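Local coordinates for protein glucoamylase (Thermoanaerobacterium thermosaccharolyticum, PDB 1LF6) that hydrolyses terminal alpha-1,4-linked glucose units from the non-reducing ends of starch-like chains, releasing beta-D-glucose, as a family 15 glycoside hydrolase, at residues 475-479 and 680-684; 290-294 and 663-667. One frame throughout, in Å; residues are numbered along the deposited sequence.

Followed from the N terminus, the chain first builds the beta-sandwich region and then, after helix 269-284, enters the loop that carries residues 290-294, the opening half of interaction 2. The helices of the (alpha/alpha) barrel follow, among them helix 468-489, whose residues 475-479 open interaction 1. Interaction 2 closes first, when helix 653-668 returns to the loop leading into the barrel; interaction 1 closes last, at the C-terminal helix 676-682. The two contacts therefore cross along the chain. They do not touch, their centres being about 30 Å apart: one joins the barrel's entry to a late helix, the other fastens the C-terminal helix to helix 468-489 at the protein surface.

Interaction 1 of 2, residues 475-479 and 680-684; sequences QEKAD and KRYVA
Arg-681 meets the carboxylate of Asp-479 side-on, offering NE and one terminal nitrogen, and the two planes are nearly coplanar, 12° apart. Arg-681 NE donates to Asp-479 OD2 at 3.0 Å, and Arg-681 NH1 to Asp-479 OD1 at 2.9 Å; both bonds are almost straight, and each oxygen receives its partner through its syn lone pair. In this bidentate salt bridge the two groups meet edge to edge in nearly one plane, and the paired bonds restrict rotation of the guanidinium. The arginine gets there by an extended reach, with CG trans to its backbone N (chi1 -166°) and no bend from CG to NE. Tyr-682 comes to the same carboxylate in a different orientation: its ring plane stands 86° from that of the carboxylate, and Tyr-682 OH donates to Asp-479 OD2 at 2.7 Å, nearly in line with the C-O bond. OD2 thus accepts two hydrogen bonds. The contact lies on the outside of the (alpha/alpha) barrel, where the last helix, 676-682, is laid against helix 468-489; Val-452 of the adjoining helix 445-464 also touches Tyr-682. Gln-475, one turn before Asp-479, bends at chi2 to put its amide over one face of the guanidinium, with Gln-475 CD 4.0 Å from Arg-681 NE and the amide tilted well away from the guanidinium plane. Replacing Asp-479 by an alanine would probably leave the Arg-681 charge without its mate in this contact and let the guanidinium turn. Ala-478 CB packs against Tyr-682 OH at 3.5 Å.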
ATOM      1  N   GLN A 475      29.329 -19.946   4.587  1.00 23.54           N
ATOM      2  CA  GLN A 475      30.034 -19.522   3.380  1.00 24.31           C
ATOM      3  C   GLN A 475      30.259 -20.633   2.375  1.00 22.58           C
ATOM      4  O   GLN A 475      30.134 -20.412   1.173  1.00 22.35           O
ATOM      5  CB  GLN A 475      31.375 -18.886   3.726  1.00 25.10           C
ATOM      6  CG  GLN A 475      31.278 -17.416   4.065  1.00 31.38           C
ATOM      7  CD  GLN A 475      30.741 -16.548   2.926  1.00 29.36           C
ATOM      8  OE1 GLN A 475      30.516 -15.359   3.115  1.00 30.19           O
ATOM      9  NE2 GLN A 475      30.538 -17.138   1.748  1.00 27.71           N
ATOM     10  N   GLU A 476      30.606 -21.820   2.859  1.00 22.79           N
ATOM     11  CA  GLU A 476      30.826 -22.956   1.971  1.00 22.79           C
ATOM     12  C   GLU A 476      29.551 -23.255   1.189  1.00 20.73           C
ATOM     13  O   GLU A 476      29.594 -23.531  -0.009  1.00 20.00           O
ATOM     14  CB  GLU A 476      31.239 -24.192   2.773  1.00 25.50           C
ATOM     15  CG  GLU A 476      32.742 -24.393   2.871  1.00 31.25           C
ATOM     16  CD  GLU A 476      33.120 -25.567   3.760  1.00 35.01           C
ATOM     17  OE1 GLU A 476      32.581 -26.672   3.545  1.00 36.16           O
ATOM     18  OE2 GLU A 476      33.958 -25.386   4.669  1.00 37.78           O
ATOM     19  N   LYS A 477      28.419 -23.207   1.883  1.00 18.76           N
ATOM     20  CA  LYS A 477      27.131 -23.463   1.261  1.00 19.66           C
ATOM     21  C   LYS A 477      26.869 -22.368   0.227  1.00 18.87           C
ATOM     22  O   LYS A 477      26.521 -22.652  -0.921  1.00 19.13           O
ATOM     23  CB  LYS A 477      26.031 -23.462   2.326  1.00 21.44           C
ATOM     24  CG  LYS A 477      24.686 -23.993   1.854  1.00 25.72           C
ATOM     25  CD  LYS A 477      24.748 -25.480   1.493  1.00 27.31           C
ATOM     26  CE  LYS A 477      25.049 -26.348   2.700  1.00 28.03           C
ATOM     27  NZ  LYS A 477      25.019 -27.801   2.360  1.00 29.08           N
ATOM     28  N   ALA A 478      27.061 -21.118   0.636  1.00 17.51           N
ATOM     29  CA  ALA A 478      26.845 -19.975  -0.246  1.00 17.93           C
ATOM     30  C   ALA A 478      27.666 -20.084  -1.526  1.00 18.79           C
ATOM     31  O   ALA A 478      27.153 -19.847  -2.623  1.00 19.99           O
ATOM     32  CB  ALA A 478      27.187 -18.678   0.492  1.00 14.73           C
ATOM     33  N   ASP A 479      28.940 -20.442  -1.383  1.00 16.78           N
ATOM     34  CA  ASP A 479      29.829 -20.582  -2.527  1.00 18.78           C
ATOM     35  C   ASP A 479      29.358 -21.702  -3.452  1.00 19.20           C
ATOM     36  O   ASP A 479      29.407 -21.572  -4.678  1.00 17.62           O
ATOM     37  CB  ASP A 479      31.259 -20.877  -2.063  1.00 18.03           C
ATOM     38  CG  ASP A 479      31.921 -19.678  -1.395  1.00 21.73           C
ATOM     39  OD1 ASP A 479      33.063 -19.830  -0.918  1.00 22.84           O
ATOM     40  OD2 ASP A 479      31.313 -18.585  -1.353  1.00 20.30           O
ATOM     41  N   LYS A 680      31.835  -7.991  -3.192  1.00 21.05           N
ATOM     42  CA  LYS A 680      33.279  -8.179  -3.176  1.00 22.99           C
ATOM     43  C   LYS A 680      33.704  -9.626  -3.386  1.00 23.20           C
ATOM     44  O   LYS A 680      34.728  -9.891  -4.007  1.00 23.98           O
ATOM     45  CB  LYS A 680      33.867  -7.638  -1.867  1.00 24.68           C
ATOM     46  CG  LYS A 680      33.988  -6.116  -1.846  1.00 29.36           C
ATOM     47  CD  LYS A 680      34.437  -5.591  -0.490  1.00 33.53           C
ATOM     48  CE  LYS A 680      33.378  -5.846   0.578  1.00 36.16           C
ATOM     49  NZ  LYS A 680      33.763  -5.316   1.915  1.00 37.80           N
ATOM     50  N   ARG A 681      32.906 -10.562  -2.893  1.00 22.10           N
ATOM     51  CA  ARG A 681      33.241 -11.969  -3.022  1.00 22.39           C
ATOM     52  C   ARG A 681      32.894 -12.601  -4.371  1.00 22.99           C
ATOM     53  O   ARG A 681      33.615 -13.473  -4.855  1.00 24.74           O
ATOM     54  CB  ARG A 681      32.550 -12.767  -1.917  1.00 21.59           C
ATOM     55  CG  ARG A 681      33.096 -14.177  -1.744  1.00 22.51           C
ATOM     56  CD  ARG A 681      32.361 -14.941  -0.655  1.00 21.65           C
ATOM     57  NE  ARG A 681      32.954 -16.260  -0.443  1.00 23.58           N
ATOM     58  CZ  ARG A 681      34.146 -16.462   0.114  1.00 25.67           C
ATOM     59  NH1 ARG A 681      34.613 -17.695   0.259  1.00 24.39           N
ATOM     60  NH2 ARG A 681      34.865 -15.432   0.539  1.00 24.78           N
ATOM     61  N   TYR A 682      31.807 -12.151  -4.985  1.00 22.44           N
ATOM     62  CA  TYR A 682      31.358 -12.747  -6.238  1.00 23.21           C
ATOM     63  C   TYR A 682      31.387 -11.893  -7.492  1.00 24.14           C
ATOM     64  O   TYR A 682      31.642 -12.404  -8.582  1.00 24.94           O
ATOM     65  CB  TYR A 682      29.934 -13.273  -6.051  1.00 20.34           C
ATOM     66  CG  TYR A 682      29.784 -14.235  -4.897  1.00 18.17           C
ATOM     67  CD1 TYR A 682      30.327 -15.519  -4.958  1.00 17.79           C
ATOM     68  CD2 TYR A 682      29.085 -13.870  -3.745  1.00 16.19           C
ATOM     69  CE1 TYR A 682      30.173 -16.419  -3.903  1.00 17.16           C
ATOM     70  CE2 TYR A 682      28.926 -14.761  -2.684  1.00 16.64           C
ATOM     71  CZ  TYR A 682      29.467 -16.035  -2.774  1.00 17.23           C
ATOM     72  OH  TYR A 682      29.252 -16.941  -1.767  1.00 15.78           O
ATOM     73  N   VAL A 683      31.125 -10.600  -7.348  1.00 25.50           N
ATOM     74  CA  VAL A 683      31.075  -9.710  -8.501  1.00 28.78           C
ATOM     75  C   VAL A 683      32.255  -8.760  -8.683  1.00 30.03           C
ATOM     76  O   VAL A 683      32.491  -8.284  -9.792  1.00 31.64           O
ATOM     77  CB  VAL A 683      29.780  -8.883  -8.473  1.00 29.33           C
ATOM     78  CG1 VAL A 683      29.729  -7.930  -9.655  1.00 33.14           C
ATOM     79  CG2 VAL A 683      28.594  -9.811  -8.501  1.00 32.13           C
ATOM     80  N   ALA A 684      32.992  -8.486  -7.610  1.00 31.40           N
ATOM     81  CA  ALA A 684      34.135  -7.583  -7.694  1.00 33.08           C
ATOM     82  C   ALA A 684      35.124  -8.057  -8.760  1.00 35.26           C
ATOM     83  O   ALA A 684      34.950  -9.183  -9.275  1.00 35.65           O
ATOM     84  CB  ALA A 684      34.831  -7.492  -6.339  1.00 30.97           C
ATOM     85  OXT ALA A 684      36.075  -7.303  -9.064  1.00 39.04           O
TER

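Interaction 2 of 2, residues 290-294 and 663-667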
ATOM      1  N   PHE A 290      20.281  15.100   0.088  1.00 27.86           N
ATOM      2  CA  PHE A 290      21.246  14.932  -0.994  1.00 29.30           C
ATOM      3  C   PHE A 290      21.698  16.264  -1.579  1.00 29.83           C
ATOM      4  O   PHE A 290      21.509  16.532  -2.766  1.00 28.65           O
ATOM      5  CB  PHE A 290      20.652  14.049  -2.095  1.00 29.56           C
ATOM      6  CG  PHE A 290      20.162  12.721  -1.596  1.00 31.31           C
ATOM      7  CD1 PHE A 290      18.880  12.594  -1.071  1.00 31.97           C
ATOM      8  CD2 PHE A 290      20.997  11.612  -1.600  1.00 31.44           C
ATOM      9  CE1 PHE A 290      18.440  11.380  -0.553  1.00 30.88           C
ATOM     10  CE2 PHE A 290      20.566  10.395  -1.082  1.00 31.96           C
ATOM     11  CZ  PHE A 290      19.286  10.282  -0.558  1.00 30.05           C
ATOM     12  N   ASN A 291      22.298  17.095  -0.730  1.00 32.28           N
ATOM     13  CA  ASN A 291      22.787  18.404  -1.145  1.00 33.10           C
ATOM     14  C   ASN A 291      21.713  19.222  -1.851  1.00 32.83           C
ATOM     15  O   ASN A 291      21.990  19.910  -2.831  1.00 33.93           O
ATOM     16  CB  ASN A 291      24.001  18.246  -2.063  1.00 35.57           C
ATOM     17  CG  ASN A 291      25.202  17.674  -1.341  1.00 37.91           C
ATOM     18  OD1 ASN A 291      25.693  18.259  -0.374  1.00 40.13           O
ATOM     19  ND2 ASN A 291      25.685  16.525  -1.805  1.00 39.12           N
ATOM     20  N   GLY A 292      20.484  19.144  -1.351  1.00 32.37           N
ATOM     21  CA  GLY A 292      19.390  19.899  -1.945  1.00 30.97           C
ATOM     22  C   GLY A 292      18.771  19.302  -3.199  1.00 31.31           C
ATOM     23  O   GLY A 292      17.986  19.964  -3.877  1.00 30.82           O
ATOM     24  N   LYS A 293      19.111  18.059  -3.517  1.00 30.92           N
ATOM     25  CA  LYS A 293      18.560  17.422  -4.706  1.00 31.31           C
ATOM     26  C   LYS A 293      17.244  16.711  -4.416  1.00 29.81           C
ATOM     27  O   LYS A 293      16.439  16.488  -5.321  1.00 30.03           O
ATOM     28  CB  LYS A 293      19.562  16.424  -5.292  1.00 33.62           C
ATOM     29  CG  LYS A 293      20.778  17.070  -5.930  1.00 36.51           C
ATOM     30  CD  LYS A 293      21.654  16.033  -6.612  1.00 37.90           C
ATOM     31  CE  LYS A 293      22.823  16.686  -7.321  1.00 39.40           C
ATOM     32  NZ  LYS A 293      23.694  15.678  -7.987  1.00 40.22           N
ATOM     33  N   ALA A 294      17.028  16.354  -3.153  1.00 28.27           N
ATOM     34  CA  ALA A 294      15.803  15.668  -2.750  1.00 27.28           C
ATOM     35  C   ALA A 294      14.590  16.383  -3.341  1.00 26.86           C
ATOM     36  O   ALA A 294      14.451  17.597  -3.201  1.00 28.15           O
ATOM     37  CB  ALA A 294      15.707  15.627  -1.227  1.00 27.08           C
ATOM     38  N   PHE A 663      16.375   6.843  -7.024  1.00 15.73           N
ATOM     39  CA  PHE A 663      16.592   8.281  -7.036  1.00 16.27           C
ATOM     40  C   PHE A 663      17.941   8.610  -6.394  1.00 16.24           C
ATOM     41  O   PHE A 663      18.755   9.333  -6.968  1.00 18.29           O
ATOM     42  CB  PHE A 663      15.458   8.967  -6.262  1.00 16.16           C
ATOM     43  CG  PHE A 663      15.652  10.446  -6.074  1.00 18.02           C
ATOM     44  CD1 PHE A 663      15.521  11.319  -7.143  1.00 19.28           C
ATOM     45  CD2 PHE A 663      15.986  10.961  -4.824  1.00 19.06           C
ATOM     46  CE1 PHE A 663      15.720  12.692  -6.975  1.00 21.78           C
ATOM     47  CE2 PHE A 663      16.188  12.326  -4.640  1.00 19.23           C
ATOM     48  CZ  PHE A 663      16.054  13.194  -5.717  1.00 21.14           C
ATOM     49  N   ALA A 664      18.164   8.075  -5.198  1.00 17.66           N
ATOM     50  CA  ALA A 664      19.403   8.299  -4.457  1.00 18.22           C
ATOM     51  C   ALA A 664      20.604   7.632  -5.131  1.00 19.90           C
ATOM     52  O   ALA A 664      21.694   8.210  -5.200  1.00 19.25           O
ATOM     53  CB  ALA A 664      19.245   7.773  -3.029  1.00 18.98           C
ATOM     54  N   SER A 665      20.403   6.411  -5.623  1.00 18.38           N
ATOM     55  CA  SER A 665      21.479   5.677  -6.280  1.00 18.50           C
ATOM     56  C   SER A 665      21.933   6.385  -7.550  1.00 18.24           C
ATOM     57  O   SER A 665      23.121   6.416  -7.854  1.00 18.80           O
ATOM     58  CB  SER A 665      21.035   4.244  -6.621  1.00 17.78           C
ATOM     59  OG  SER A 665      20.789   3.486  -5.446  1.00 15.00           O
ATOM     60  N   ASN A 666      20.985   6.951  -8.290  1.00 19.08           N
ATOM     61  CA  ASN A 666      21.314   7.650  -9.526  1.00 18.97           C
ATOM     62  C   ASN A 666      22.121   8.919  -9.245  1.00 20.76           C
ATOM     63  O   ASN A 666      22.820   9.418 -10.122  1.00 17.60           O
ATOM     64  CB  ASN A 666      20.037   8.006 -10.288  1.00 18.99           C
ATOM     65  CG  ASN A 666      20.317   8.585 -11.669  1.00 20.09           C
ATOM     66  OD1 ASN A 666      19.774   9.632 -12.037  1.00 22.77           O
ATOM     67  ND2 ASN A 666      21.155   7.902 -12.443  1.00 18.66           N
ATOM     68  N   ILE A 667      22.018   9.438  -8.025  1.00 21.00           N
ATOM     69  CA  ILE A 667      22.755  10.639  -7.651  1.00 24.04           C
ATOM     70  C   ILE A 667      24.171  10.274  -7.194  1.00 25.32           C
ATOM     71  O   ILE A 667      25.131  10.957  -7.551  1.00 24.65           O
ATOM     72  CB  ILE A 667      22.022  11.426  -6.532  1.00 24.10           C
ATOM     73  CG1 ILE A 667      20.742  12.048  -7.090  1.00 24.99           C
ATOM     74  CG2 ILE A 667      22.930  12.517  -5.969  1.00 26.23           C
ATOM     75  CD1 ILE A 667      19.812  12.617  -6.034  1.00 27.51           C
TER
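Apolar contacts dominate between Phe-290 and the helix face formed by Ala-664 and Ile-667. The far end of the Phe-290 ring touches the Ala-664 methyl, Phe-290 CZ to Ala-664 CB 3.5 Å, while nearer the backbone Phe-290 CB lies 4.3 Å from Ile-667 CD1. With Phe-663 the approach is looser, Phe-290 CD1 to Phe-663 CE2 being 4.5 Å, and oblique. Ile-667, one turn further along the same helix, sets CD1 over one face of the Phe-663 ring, toward its rim. The aliphatic part of Lys-293 supplies a further apolar surface: its chain, extended beyond CG, runs past Ile-667 in the opposite direction, with Lys-293 CD 3.8 Å from Ile-667 CG2. Residues Phe-290 to Lys-293 form a type I' turn, closed by the bond from Lys-293 N to Phe-290 O at 2.9 Å, in the loop that precedes helix 296-306 of the (alpha/alpha) barrel. The turn lies against helix 653-668, a late helix of the barrel, and Tyr-298 of helix 296-306 makes an edge-to-face contact with Phe-290. Contacts with the turn's backbone are made by Phe-663: with CG trans to its backbone N (chi1 174°), the ring is carried across to the turn, though its CB does not point there. The rim of this ring meets the chain near the ring plane: Phe-663 CZ is 3.3 Å from Lys-293 O, and Phe-663 CE2 is 3.9 Å from Ala-294 CA.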